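PDB 2QCK: flavin reductase domain protein from Arthrobacter sp., which probably binds FMN and takes part in flavin reduction or a related redox reaction, as do other members of the flavin reductase-like family. Local coordinates for residues His20-Ala25 against Thr39-Ala44; Ile26-Tyr31 against Tyr106-Leu111; Pro51-Asn56 against Val134-Val139; His76-Asp81 against Thr148-His153. All coordinates share one frame; numbering follows the deposited sequence.

Contact 1: His20-Ala25 against Thr39-Ala44; sequences HAAGVA and TATSVA
Ala25 and Ala40 form an antiparallel hydrogen-bonded pair where strand 22-31 meets the end of strand 34-40. Ala25 N gives an almost straight bond to Ala40 O (3.0 Å, 176° at the hydrogen), and Ala40 N answers to Ala25 O at 2.9 Å, tilted from the carbonyl plane. Beside this pair, where no further backbone bond joins the two segments, a water bridges them. It donates to Gly23 O and to Ala40 O, while accepting from Val43 N; Ala40 O is thus gripped by two donors. Gly23 O also receives a CA-H...O contact from Thr41 CA at 3.5 Å.

Among the side chains, Val24 CG1 presses on Thr39 CG2 at 3.5 Å, closer than usual for two methyl carbons. Thr39 turns CG2 opposite its own N (OG1 at chi1 -65°), which leaves OG1 to bond Ala86 O. Ala25 CB meets Val43 CG2 at 3.9 Å, and Ala22 CB lies 3.8 Å from Thr41 CB.

Both Ala25 and Val43 rest on Val75 of strand 72-77, and Val43 also touches Phe53 and Phe55 of strand 51-58. Ala22 and Val24 bond through their backbones to Tyr152 and Leu150, placing this hairpin beside strand 151-153.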
loop_
_atom_site.group_PDB
_atom_site.type_symbol
_atom_site.label_atom_id
_atom_site.label_comp_id
_atom_site.label_asym_id
_atom_site.label_seq_id
_atom_site.Cartn_x
_atom_site.Cartn_y
_atom_site.Cartn_z
ATOM N N HIS A 20 -8.472 -0.548 -6.881
ATOM C CA HIS A 20 -7.243 0.063 -6.437
ATOM C C HIS A 20 -6.139 -0.952 -6.713
ATOM O O HIS A 20 -6.159 -2.038 -6.147
ATOM C CB HIS A 20 -7.380 0.363 -4.946
ATOM C CG HIS A 20 -6.252 1.143 -4.373
ATOM N ND1 HIS A 20 -5.960 2.432 -4.779
ATOM C CD2 HIS A 20 -5.348 0.835 -3.416
ATOM C CE1 HIS A 20 -4.918 2.877 -4.099
ATOM N NE2 HIS A 20 -4.530 1.934 -3.260
ATOM N N ALA A 21 -5.188 -0.623 -7.583
ATOM C CA ALA A 21 -4.099 -1.552 -7.919
ATOM C C ALA A 21 -3.019 -1.537 -6.830
ATOM O O ALA A 21 -2.963 -0.644 -5.966
ATOM C CB ALA A 21 -3.492 -1.165 -9.253
ATOM N N ALA A 22 -2.110 -2.505 -6.869
ATOM C CA ALA A 22 -1.113 -2.601 -5.819
ATOM C C ALA A 22 0.124 -3.348 -6.310
ATOM O O ALA A 22 0.013 -4.178 -7.190
ATOM C CB ALA A 22 -1.723 -3.318 -4.619
ATOM N N GLY A 23 1.281 -3.045 -5.745
ATOM C CA GLY A 23 2.457 -3.848 -5.985
ATOM C C GLY A 23 2.437 -5.088 -5.145
ATOM O O GLY A 23 1.766 -5.125 -4.143
ATOM N N VAL A 24 3.243 -6.085 -5.512
ATOM C CA VAL A 24 3.202 -7.392 -4.857
ATOM C C VAL A 24 4.557 -7.625 -4.199
ATOM O O VAL A 24 5.582 -7.496 -4.866
ATOM C CB VAL A 24 2.829 -8.522 -5.872
ATOM C CG1 VAL A 24 2.691 -9.902 -5.168
ATOM C CG2 VAL A 24 1.531 -8.152 -6.620
ATOM N N ALA A 25 4.541 -7.909 -2.888
ATOM C CA ALA A 25 5.719 -8.308 -2.122
ATOM C C ALA A 25 5.426 -9.649 -1.430
ATOM O O ALA A 25 4.298 -10.079 -1.423
ATOM C CB ALA A 25 6.075 -7.207 -1.071
ATOM N N THR A 39 2.214 -13.783 0.432
ATOM C CA THR A 39 2.148 -12.715 -0.550
ATOM C C THR A 39 1.337 -11.618 0.088
ATOM O O THR A 39 0.376 -11.899 0.764
ATOM C CB THR A 39 1.498 -13.257 -1.875
ATOM O OG1 THR A 39 2.375 -14.234 -2.413
ATOM C CG2 THR A 39 1.246 -12.180 -2.980
ATOM N N ALA A 40 1.674 -10.365 -0.215
ATOM C CA ALA A 40 1.065 -9.212 0.390
ATOM C C ALA A 40 0.984 -8.074 -0.630
ATOM O O ALA A 40 1.888 -7.850 -1.415
ATOM C CB ALA A 40 1.880 -8.749 1.582
ATOM N N THR A 41 -0.144 -7.401 -0.650
ATOM C CA THR A 41 -0.303 -6.196 -1.468
ATOM C C THR A 41 -0.349 -4.893 -0.659
ATOM O O THR A 41 -0.577 -3.823 -1.233
ATOM C CB THR A 41 -1.581 -6.301 -2.315
ATOM O OG1 THR A 41 -2.658 -6.751 -1.488
ATOM C CG2 THR A 41 -1.400 -7.320 -3.460
ATOM N N SER A 42 -0.095 -4.932 0.641
ATOM C CA SER A 42 -0.227 -3.711 1.464
ATOM C C SER A 42 1.073 -3.105 1.962
ATOM O O SER A 42 1.072 -2.154 2.752
ATOM C CB SER A 42 -1.140 -3.988 2.653
ATOM O OG SER A 42 -0.677 -5.074 3.444
ATOM N N VAL A 43 2.187 -3.624 1.498
ATOM C CA VAL A 43 3.465 -3.204 2.008
ATOM C C VAL A 43 3.614 -1.765 1.517
ATOM O O VAL A 43 3.351 -1.522 0.347
ATOM C CB VAL A 43 4.615 -4.092 1.479
ATOM C CG1 VAL A 43 5.939 -3.460 1.758
ATOM C CG2 VAL A 43 4.555 -5.531 2.114
ATOM N N ALA A 44 4.004 -0.853 2.402
ATOM C CA ALA A 44 4.162 0.597 2.084
ATOM C C ALA A 44 5.293 1.106 2.910
ATOM O O ALA A 44 5.471 0.719 4.063
ATOM C CB ALA A 44 2.934 1.367 2.425
HETATM O O HOH W 1 2.675 -5.129 -1.130
#

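Contact 2: Ile26-Tyr31 against Tyr106-Leu111; sequences IITVNY and YEVPIL
Thr28 points its side chain at Pro109 and carries the middle of this contact. Its CB lies 3.2 Å from Pro109 O and also borders the proline ring at CD. From there the two branches separate. OG1, set between the backbone N and the carbonyl carbon (chi1 56°), donates to Pro109 O at 2.6 Å, in the carbonyl plane, and brushes Val108 CG1 at 3.6 Å. CG2 lies 3.6 Å from Pro109 O and also approaches Leu111 CG, the two side chains passing in opposite directions.

Asn30 ND2 donates to Glu107 O at 2.8 Å; the acceptor lies in the amide plane and the N-H meets a carbonyl lone pair, at 164° at the hydrogen. OD1 bonds Gly33 N, so both polar atoms of the amide have a partner, the OD1 one weak. At the far end Ile26 CD1 touches Leu111 CD1 at 3.7 Å, their side chains crossing at about a right angle.

The strand axes come within 6.8 Å at 151°, with no beta bridge. Strand 109-111, paired with strand 101-103, is joined to strand 22-31 by side-chain-to-backbone bonds and apolar contacts rather than by strand pairing, consistent with an addition to the FMN-binding split-barrel fold.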
loop_
_atom_site.group_PDB
_atom_site.type_symbol
_atom_site.label_atom_id
_atom_site.label_comp_id
_atom_site.label_asym_id
_atom_site.label_seq_id
_atom_site.Cartn_x
_atom_site.Cartn_y
_atom_site.Cartn_z
ATOM N N ILE A 26 6.449 -10.313 -0.880
ATOM C CA ILE A 26 6.267 -11.476 -0.012
ATOM C C ILE A 26 6.991 -11.278 1.319
ATOM O O ILE A 26 8.169 -10.815 1.362
ATOM C CB ILE A 26 6.734 -12.831 -0.634
ATOM C CG1 ILE A 26 5.929 -13.143 -1.905
ATOM C CG2 ILE A 26 6.558 -13.893 0.428
ATOM C CD1 ILE A 26 6.571 -14.136 -2.881
ATOM N N ILE A 27 6.274 -11.587 2.403
ATOM C CA ILE A 27 6.798 -11.459 3.779
ATOM C C ILE A 27 7.161 -12.847 4.225
ATOM O O ILE A 27 6.401 -13.758 3.982
ATOM C CB ILE A 27 5.739 -10.887 4.742
ATOM C CG1 ILE A 27 5.392 -9.469 4.331
ATOM C CG2 ILE A 27 6.224 -10.926 6.245
ATOM C CD1 ILE A 27 6.413 -8.440 4.762
ATOM N N THR A 28 8.311 -12.982 4.876
ATOM C CA THR A 28 8.775 -14.305 5.380
ATOM C C THR A 28 9.087 -14.164 6.868
ATOM O O THR A 28 9.447 -13.089 7.322
ATOM C CB THR A 28 9.988 -14.770 4.645
ATOM O OG1 THR A 28 11.030 -13.742 4.751
ATOM C CG2 THR A 28 9.587 -15.100 3.188
ATOM N N VAL A 29 8.845 -15.217 7.651
ATOM C CA VAL A 29 9.188 -15.203 9.050
ATOM C C VAL A 29 9.546 -16.617 9.426
ATOM O O VAL A 29 9.009 -17.571 8.860
ATOM C CB VAL A 29 8.061 -14.668 9.909
ATOM C CG1 VAL A 29 6.773 -15.437 9.684
ATOM C CG2 VAL A 29 8.469 -14.641 11.389
ATOM N N ASN A 30 10.500 -16.731 10.324
ATOM C CA ASN A 30 10.936 -18.030 10.885
ATOM C C ASN A 30 10.430 -18.156 12.324
ATOM O O ASN A 30 10.990 -17.563 13.279
ATOM C CB ASN A 30 12.463 -18.072 10.819
ATOM C CG ASN A 30 13.035 -19.426 11.190
ATOM O OD1 ASN A 30 12.357 -20.291 11.754
ATOM N ND2 ASN A 30 14.301 -19.612 10.866
ATOM N N TYR A 31 9.367 -18.929 12.473
ATOM C CA TYR A 31 8.724 -19.115 13.747
ATOM C C TYR A 31 9.315 -20.336 14.433
ATOM O O TYR A 31 8.925 -21.471 14.168
ATOM C CB TYR A 31 7.236 -19.308 13.536
ATOM C CG TYR A 31 6.389 -19.302 14.775
ATOM C CD1 TYR A 31 6.800 -18.672 15.953
ATOM C CD2 TYR A 31 5.141 -19.898 14.749
ATOM C CE1 TYR A 31 5.994 -18.685 17.075
ATOM C CE2 TYR A 31 4.327 -19.895 15.837
ATOM C CZ TYR A 31 4.739 -19.295 17.004
ATOM O OH TYR A 31 3.879 -19.326 18.086
ATOM N N TYR A 106 19.621 -13.247 10.731
ATOM C CA TYR A 106 18.665 -13.510 11.794
ATOM C C TYR A 106 17.797 -14.741 11.530
ATOM O O TYR A 106 16.705 -14.873 12.105
ATOM C CB TYR A 106 17.793 -12.285 12.032
ATOM C CG TYR A 106 18.565 -10.988 12.143
ATOM C CD1 TYR A 106 19.027 -10.529 13.369
ATOM C CD2 TYR A 106 18.824 -10.220 11.032
ATOM C CE1 TYR A 106 19.722 -9.336 13.477
ATOM C CE2 TYR A 106 19.510 -9.024 11.125
ATOM C CZ TYR A 106 19.959 -8.585 12.348
ATOM O OH TYR A 106 20.663 -7.397 12.431
ATOM N N GLU A 107 18.270 -15.637 10.664
ATOM C CA GLU A 107 17.537 -16.859 10.308
ATOM C C GLU A 107 16.214 -16.543 9.601
ATOM O O GLU A 107 15.292 -17.350 9.619
ATOM C CB GLU A 107 17.245 -17.691 11.555
ATOM C CG GLU A 107 18.475 -18.010 12.377
ATOM C CD GLU A 107 19.091 -19.309 11.953
ATOM O OE1 GLU A 107 18.530 -20.363 12.323
ATOM O OE2 GLU A 107 20.116 -19.277 11.238
ATOM N N VAL A 108 16.115 -15.359 9.015
ATOM C CA VAL A 108 14.952 -14.997 8.216
ATOM C C VAL A 108 15.022 -15.798 6.907
ATOM O O VAL A 108 16.115 -15.952 6.307
ATOM C CB VAL A 108 14.928 -13.480 7.925
ATOM C CG1 VAL A 108 13.754 -13.104 6.961
ATOM C CG2 VAL A 108 14.822 -12.688 9.236
ATOM N N PRO A 109 13.869 -16.347 6.454
ATOM C CA PRO A 109 13.883 -17.007 5.153
ATOM C C PRO A 109 13.935 -15.991 4.019
ATOM O O PRO A 109 13.067 -15.103 3.904
ATOM C CB PRO A 109 12.559 -17.780 5.138
ATOM C CG PRO A 109 12.029 -17.726 6.527
ATOM C CD PRO A 109 12.535 -16.442 7.069
ATOM N N ILE A 110 14.977 -16.119 3.212
ATOM C CA ILE A 110 15.233 -15.289 2.054
ATOM C C ILE A 110 14.949 -16.063 0.749
ATOM O O ILE A 110 15.536 -17.128 0.477
ATOM C CB ILE A 110 16.675 -14.660 2.069
ATOM C CG1 ILE A 110 16.896 -13.847 3.349
ATOM C CG2 ILE A 110 16.854 -13.739 0.837
ATOM C CD1 ILE A 110 16.019 -12.585 3.461
ATOM N N LEU A 111 14.027 -15.506 -0.035
ATOM C CA LEU A 111 13.619 -16.043 -1.299
ATOM C C LEU A 111 14.576 -15.584 -2.361
ATOM O O LEU A 111 14.883 -14.405 -2.454
ATOM C CB LEU A 111 12.227 -15.542 -1.678
ATOM C CG LEU A 111 11.092 -15.702 -0.676
ATOM C CD1 LEU A 111 9.780 -15.156 -1.296
ATOM C CD2 LEU A 111 10.995 -17.151 -0.237
#

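Contact 3: Pro51-Asn56 against Val134-Val139; sequences PRFTFN and VVVEVV
Strands 51-56 and 134-139 run antiparallel, their axes 4.6 Å apart at 145°, with Phe53 and Val136, and Phe55 and Val134, as hydrogen-bonded pairs and a further bond from Val138 N to Pro51 O. Phe53 CG stands between its backbone N and carbonyl carbon (chi1 65°), which swings the ring toward the neighbouring strand. One face then takes Val136 CB, 3.9 Å from the ring centroid, while Val138 CG2 meets the ring edge in its plane, 3.7 Å from Phe53 CD1. Phe55 likewise receives Val134 CB over a face, 3.8 Å from its centroid, and Val136 CG2 reaches its CE1 at 4.0 Å. Replacing Phe53 by an alanine would probably open a gap beside Val136 and Val138 and take away the ring that also packs on Val75.

On the opposite side of the sheet, Arg52, which has two conformers, makes in one of them a long and less certain salt bridge, NH1 to Glu137 OE1 3.5 Å, the two planes 67° apart. The chemistry is thus divided: CH-pi and aliphatic packing by Phe53 and Phe55, and mixed groups on the side of Arg52 and Thr54, which bond Glu129 and Asn56 of the second subunit, consistent with a part in dimer contact.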
loop_
_atom_site.group_PDB
_atom_site.type_symbol
_atom_site.label_atom_id
_atom_site.label_comp_id
_atom_site.label_asym_id
_atom_site.label_seq_id
_atom_site.Cartn_x
_atom_site.Cartn_y
_atom_site.Cartn_z
ATOM N N PRO A 51 14.520 3.781 8.698
ATOM C CA PRO A 51 13.731 3.180 7.670
ATOM C C PRO A 51 12.701 2.250 8.248
ATOM O O PRO A 51 13.053 1.336 8.996
ATOM C CB PRO A 51 14.762 2.410 6.843
ATOM C CG PRO A 51 15.918 2.189 7.730
ATOM C CD PRO A 51 15.926 3.311 8.690
ATOM N N ARG A 52 11.446 2.480 7.879
ATOM C CA ARG A 52 10.345 1.614 8.298
ATOM C C ARG A 52 9.340 1.391 7.181
ATOM O O ARG A 52 9.160 2.227 6.328
ATOM C CB ARG A 52 9.568 2.210 9.472
ATOM C CG ARG A 52 10.356 2.786 10.629
ATOM C CD ARG A 52 9.391 3.087 11.760
ATOM N NE ARG A 52 9.615 4.383 12.396
ATOM C CZ ARG A 52 10.476 4.601 13.378
ATOM N NH1 ARG A 52 11.229 3.618 13.853
ATOM N NH2 ARG A 52 10.589 5.810 13.892
ATOM N N PHE A 53 8.647 0.260 7.245
ATOM C CA PHE A 53 7.541 -0.012 6.361
ATOM C C PHE A 53 6.421 -0.610 7.184
ATOM O O PHE A 53 6.637 -1.027 8.304
ATOM C CB PHE A 53 7.893 -0.951 5.169
ATOM C CG PHE A 53 8.290 -2.363 5.547
ATOM C CD1 PHE A 53 9.604 -2.684 5.787
ATOM C CD2 PHE A 53 7.361 -3.396 5.530
ATOM C CE1 PHE A 53 9.982 -3.971 6.088
ATOM C CE2 PHE A 53 7.744 -4.683 5.859
ATOM C CZ PHE A 53 9.045 -4.958 6.121
ATOM N N THR A 54 5.232 -0.609 6.597
ATOM C CA THR A 54 4.035 -1.166 7.215
ATOM C C THR A 54 3.373 -2.147 6.265
ATOM O O THR A 54 3.534 -2.028 5.061
ATOM C CB THR A 54 3.040 -0.037 7.500
ATOM O OG1 THR A 54 2.840 0.713 6.305
ATOM C CG2 THR A 54 3.567 0.887 8.555
ATOM N N PHE A 55 2.642 -3.120 6.813
ATOM C CA PHE A 55 1.673 -3.884 6.047
ATOM C C PHE A 55 0.512 -4.290 6.960
ATOM O O PHE A 55 0.596 -4.177 8.201
ATOM C CB PHE A 55 2.346 -5.113 5.397
ATOM C CG PHE A 55 2.894 -6.101 6.378
ATOM C CD1 PHE A 55 4.134 -5.903 6.962
ATOM C CD2 PHE A 55 2.154 -7.243 6.761
ATOM C CE1 PHE A 55 4.645 -6.837 7.855
ATOM C CE2 PHE A 55 2.663 -8.128 7.680
ATOM C CZ PHE A 55 3.897 -7.921 8.232
ATOM N N ASN A 56 -0.562 -4.754 6.343
ATOM C CA ASN A 56 -1.717 -5.248 7.048
ATOM C C ASN A 56 -1.881 -6.748 6.804
ATOM O O ASN A 56 -1.519 -7.270 5.728
ATOM C CB ASN A 56 -2.978 -4.500 6.614
ATOM C CG ASN A 56 -2.885 -2.986 6.821
ATOM O OD1 ASN A 56 -2.167 -2.512 7.700
ATOM N ND2 ASN A 56 -3.592 -2.211 5.982
ATOM N N VAL A 134 1.047 -4.014 10.924
ATOM C CA VAL A 134 2.357 -4.401 11.410
ATOM C C VAL A 134 3.334 -3.309 10.968
ATOM O O VAL A 134 3.388 -3.015 9.760
ATOM C CB VAL A 134 2.804 -5.745 10.874
ATOM C CG1 VAL A 134 4.036 -6.169 11.600
ATOM C CG2 VAL A 134 1.670 -6.825 10.989
ATOM N N VAL A 135 4.106 -2.770 11.928
ATOM C CA VAL A 135 5.143 -1.748 11.720
ATOM C C VAL A 135 6.522 -2.366 11.903
ATOM O O VAL A 135 6.780 -2.995 12.914
ATOM C CB VAL A 135 5.024 -0.586 12.748
ATOM C CG1 VAL A 135 6.153 0.502 12.505
ATOM C CG2 VAL A 135 3.639 0.003 12.718
ATOM N N VAL A 136 7.407 -2.183 10.924
ATOM C CA VAL A 136 8.692 -2.904 10.887
ATOM C C VAL A 136 9.788 -1.875 10.693
ATOM O O VAL A 136 9.644 -1.011 9.841
ATOM C CB VAL A 136 8.684 -3.818 9.713
ATOM C CG1 VAL A 136 9.896 -4.672 9.699
ATOM C CG2 VAL A 136 7.377 -4.679 9.741
ATOM N N GLU A 137 10.858 -1.977 11.464
ATOM C CA GLU A 137 12.048 -1.158 11.244
ATOM C C GLU A 137 13.106 -1.996 10.517
ATOM O O GLU A 137 13.474 -3.087 10.978
ATOM C CB GLU A 137 12.626 -0.669 12.580
ATOM C CG GLU A 137 13.845 0.269 12.371
ATOM C CD GLU A 137 14.411 0.892 13.639
ATOM O OE1 GLU A 137 13.640 1.236 14.549
ATOM O OE2 GLU A 137 15.633 1.118 13.694
ATOM N N VAL A 138 13.655 -1.440 9.439
ATOM C CA VAL A 138 14.501 -2.175 8.524
ATOM C C VAL A 138 15.914 -2.147 9.084
ATOM O O VAL A 138 16.384 -1.110 9.479
ATOM C CB VAL A 138 14.448 -1.550 7.110
ATOM C CG1 VAL A 138 15.474 -2.150 6.173
ATOM C CG2 VAL A 138 13.074 -1.725 6.536
ATOM N N VAL A 139 16.545 -3.308 9.165
ATOM C CA VAL A 139 17.910 -3.417 9.693
ATOM C C VAL A 139 18.916 -3.935 8.669
ATOM O O VAL A 139 20.143 -3.839 8.882
ATOM C CB VAL A 139 17.967 -4.294 10.966
ATOM C CG1 VAL A 139 17.195 -3.626 12.088
ATOM C CG2 VAL A 139 17.449 -5.731 10.701
#

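Contact 4: His76-Asp81 against Thr148-His153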
loop_
_atom_site.group_PDB
_atom_site.type_symbol
_atom_site.label_atom_id
_atom_site.label_comp_id
_atom_site.label_asym_id
_atom_site.label_seq_id
_atom_site.Cartn_x
_atom_site.Cartn_y
_atom_site.Cartn_z
ATOM N N HIS A 76 10.088 -9.108 0.438
ATOM C CA HIS A 76 10.646 -9.304 -0.912
ATOM C C HIS A 76 9.832 -8.584 -1.945
ATOM O O HIS A 76 8.634 -8.809 -2.050
ATOM C CB HIS A 76 10.689 -10.762 -1.275
ATOM C CG HIS A 76 11.478 -11.577 -0.311
ATOM N ND1 HIS A 76 11.009 -11.874 0.952
ATOM C CD2 HIS A 76 12.692 -12.158 -0.416
ATOM C CE1 HIS A 76 11.901 -12.622 1.580
ATOM N NE2 HIS A 76 12.934 -12.799 0.772
HETATM N N MSE A 77 10.478 -7.709 -2.688
HETATM C CA MSE A 77 9.841 -7.030 -3.836
HETATM C C MSE A 77 10.000 -7.964 -5.023
HETATM O O MSE A 77 11.039 -8.621 -5.179
HETATM C CB MSE A 77 10.534 -5.709 -4.132
HETATM C CG MSE A 77 10.092 -4.598 -3.219
HETATM SE SE MSE A 77 10.569 -4.830 -1.315
HETATM C CE MSE A 77 9.880 -3.048 -0.692
ATOM N N LEU A 78 8.950 -8.029 -5.831
ATOM C CA LEU A 78 8.795 -9.006 -6.894
ATOM C C LEU A 78 8.810 -8.323 -8.246
ATOM O O LEU A 78 8.310 -7.209 -8.408
ATOM C CB LEU A 78 7.459 -9.762 -6.702
ATOM C CG LEU A 78 7.329 -10.585 -5.421
ATOM C CD1 LEU A 78 6.154 -11.550 -5.504
ATOM C CD2 LEU A 78 8.602 -11.373 -5.116
ATOM N N GLY A 79 9.413 -8.984 -9.224
ATOM C CA GLY A 79 9.220 -8.591 -10.608
ATOM C C GLY A 79 8.331 -9.553 -11.367
ATOM O O GLY A 79 7.839 -10.531 -10.833
ATOM N N LEU A 80 8.168 -9.297 -12.653
ATOM C CA LEU A 80 7.337 -10.142 -13.494
ATOM C C LEU A 80 7.799 -11.579 -13.543
ATOM O O LEU A 80 6.976 -12.474 -13.639
ATOM C CB LEU A 80 7.304 -9.599 -14.911
ATOM C CG LEU A 80 6.807 -8.188 -15.079
ATOM C CD1 LEU A 80 6.430 -7.976 -16.537
ATOM C CD2 LEU A 80 5.625 -7.897 -14.188
ATOM N N ASP A 81 9.105 -11.815 -13.456
ATOM C CA ASP A 81 9.606 -13.184 -13.449
ATOM C C ASP A 81 9.295 -13.887 -12.131
ATOM O O ASP A 81 9.540 -15.073 -11.991
ATOM C CB ASP A 81 11.113 -13.214 -13.705
ATOM C CG ASP A 81 11.463 -12.898 -15.151
ATOM N N THR A 148 10.894 -5.416 -14.166
ATOM C CA THR A 148 9.628 -4.698 -14.119
ATOM C C THR A 148 8.847 -5.184 -12.891
ATOM O O THR A 148 8.696 -6.393 -12.678
ATOM C CB THR A 148 8.871 -4.976 -15.437
ATOM O OG1 THR A 148 9.641 -4.437 -16.520
ATOM C CG2 THR A 148 7.460 -4.402 -15.459
ATOM N N PRO A 149 8.370 -4.258 -12.063
ATOM C CA PRO A 149 7.596 -4.663 -10.880
ATOM C C PRO A 149 6.341 -5.454 -11.189
ATOM O O PRO A 149 5.711 -5.247 -12.210
ATOM C CB PRO A 149 7.199 -3.342 -10.232
ATOM C CG PRO A 149 8.118 -2.324 -10.782
ATOM C CD PRO A 149 8.563 -2.794 -12.129
ATOM N N LEU A 150 6.000 -6.365 -10.294
ATOM C CA LEU A 150 4.739 -7.103 -10.367
ATOM C C LEU A 150 3.641 -6.333 -9.634
ATOM O O LEU A 150 3.826 -5.860 -8.484
ATOM C CB LEU A 150 4.920 -8.498 -9.752
ATOM C CG LEU A 150 3.825 -9.570 -9.870
ATOM C CD1 LEU A 150 3.584 -9.896 -11.332
ATOM C CD2 LEU A 150 4.241 -10.805 -9.072
ATOM N N LEU A 151 2.495 -6.238 -10.308
ATOM C CA LEU A 151 1.311 -5.595 -9.770
ATOM C C LEU A 151 0.199 -6.600 -9.658
ATOM O O LEU A 151 0.232 -7.665 -10.289
ATOM C CB LEU A 151 0.866 -4.484 -10.691
ATOM C CG LEU A 151 1.980 -3.667 -11.347
ATOM C CD1 LEU A 151 1.365 -2.861 -12.488
ATOM C CD2 LEU A 151 2.610 -2.804 -10.333
ATOM N N TYR A 152 -0.777 -6.277 -8.818
ATOM C CA TYR A 152 -1.981 -7.096 -8.713
ATOM C C TYR A 152 -3.173 -6.173 -8.680
ATOM O O TYR A 152 -3.182 -5.178 -7.968
ATOM C CB TYR A 152 -1.951 -7.851 -7.442
ATOM C CG TYR A 152 -2.988 -8.913 -7.326
ATOM C CD1 TYR A 152 -2.858 -10.091 -8.010
ATOM C CD2 TYR A 152 -4.122 -8.746 -6.515
ATOM C CE1 TYR A 152 -3.776 -11.073 -7.893
ATOM C CE2 TYR A 152 -5.075 -9.761 -6.406
ATOM C CZ TYR A 152 -4.881 -10.906 -7.103
ATOM O OH TYR A 152 -5.784 -11.945 -7.017
ATOM N N HIS A 153 -4.171 -6.483 -9.480
ATOM C CA HIS A 153 -5.288 -5.597 -9.649
ATOM C C HIS A 153 -6.479 -6.455 -10.046
ATOM O O HIS A 153 -6.354 -7.345 -10.910
ATOM C CB HIS A 153 -4.979 -4.585 -10.745
ATOM C CG HIS A 153 -6.192 -3.995 -11.368
ATOM N ND1 HIS A 153 -7.247 -3.505 -10.621
ATOM C CD2 HIS A 153 -6.544 -3.847 -12.664
ATOM C CE1 HIS A 153 -8.196 -3.067 -11.432
ATOM N NE2 HIS A 153 -7.793 -3.259 -12.676
#
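Leu80 lays its side chain against Thr148, while its backbone N donates to Thr148 O at 3.0 Å, the donor approaching nearly along the carbonyl bond. A second backbone bond runs from Leu150 N to Leu78 O at 3.1 Å; here the donor stands above the carbonyl plane, 42° out of it. These two bonds straddle Gly79 and Pro149, a single bridge, and bring Gly79 CA to 3.1 Å from Thr148 O.

The leucine rotamers decide how the rest fits. Leu80 carries CG beside its own N and opposite its carbonyl carbon; chi1 -58° places CG by Thr148, 3.8 Å from Thr148 CB, and chi2 then sets the methyls, CD1 to Thr148 CG2 and CD2 to Pro149 O at 3.3 Å. That carbonyl oxygen is buried by the contact and has no polar partner in the model; Leu80 CD2 is among the atoms that pack against it. Leu150 adopts the other setting, with CG opposite the backbone N (chi1 -171°), and its branches divide between two neighbours: CD1 lies 4.0 Å from Leu80 CD2, and CD2 lies 4.1 Å from Leu78 CD1. If Leu80 were an alanine, Thr148 and Leu150 CD1 would probably lose their shared partner and a gap would be likely to open beside Pro149 O.

Leu78 packs on Val24 and Ile26, and Leu150 bonds through its backbone to Val24. The motif is an isolated beta bridge joining the exit of strand 72-77 to the approach of strand 151-153, both of which pair with strand 22-31, as suits a branched, curled antiparallel sheet.

From the N terminus, contact 1 closes first, a hairpin of 13 intervening residues. Contact 2 starts on the same strand, 22-31, before that hairpin has closed, so the two cross; it then spans 74 residues to the small sheet at 109-111. Contact 3 opens after contact 1 has closed and ends beyond contact 2, crossing it, and contact 4 crosses both of these; none nests. Contacts 1, 3 and 4 touch the second subunit, whereas contact 2 does not. Strand 22-31 is common ground for contacts 1 and 2, and its flanking strands 72-77 and 151-153 bring in contact 4. Contact 3 pairs strands 51-58 and 131-143, on the opposite side of the chain's centre from contact 4, their centres about 19 Å apart.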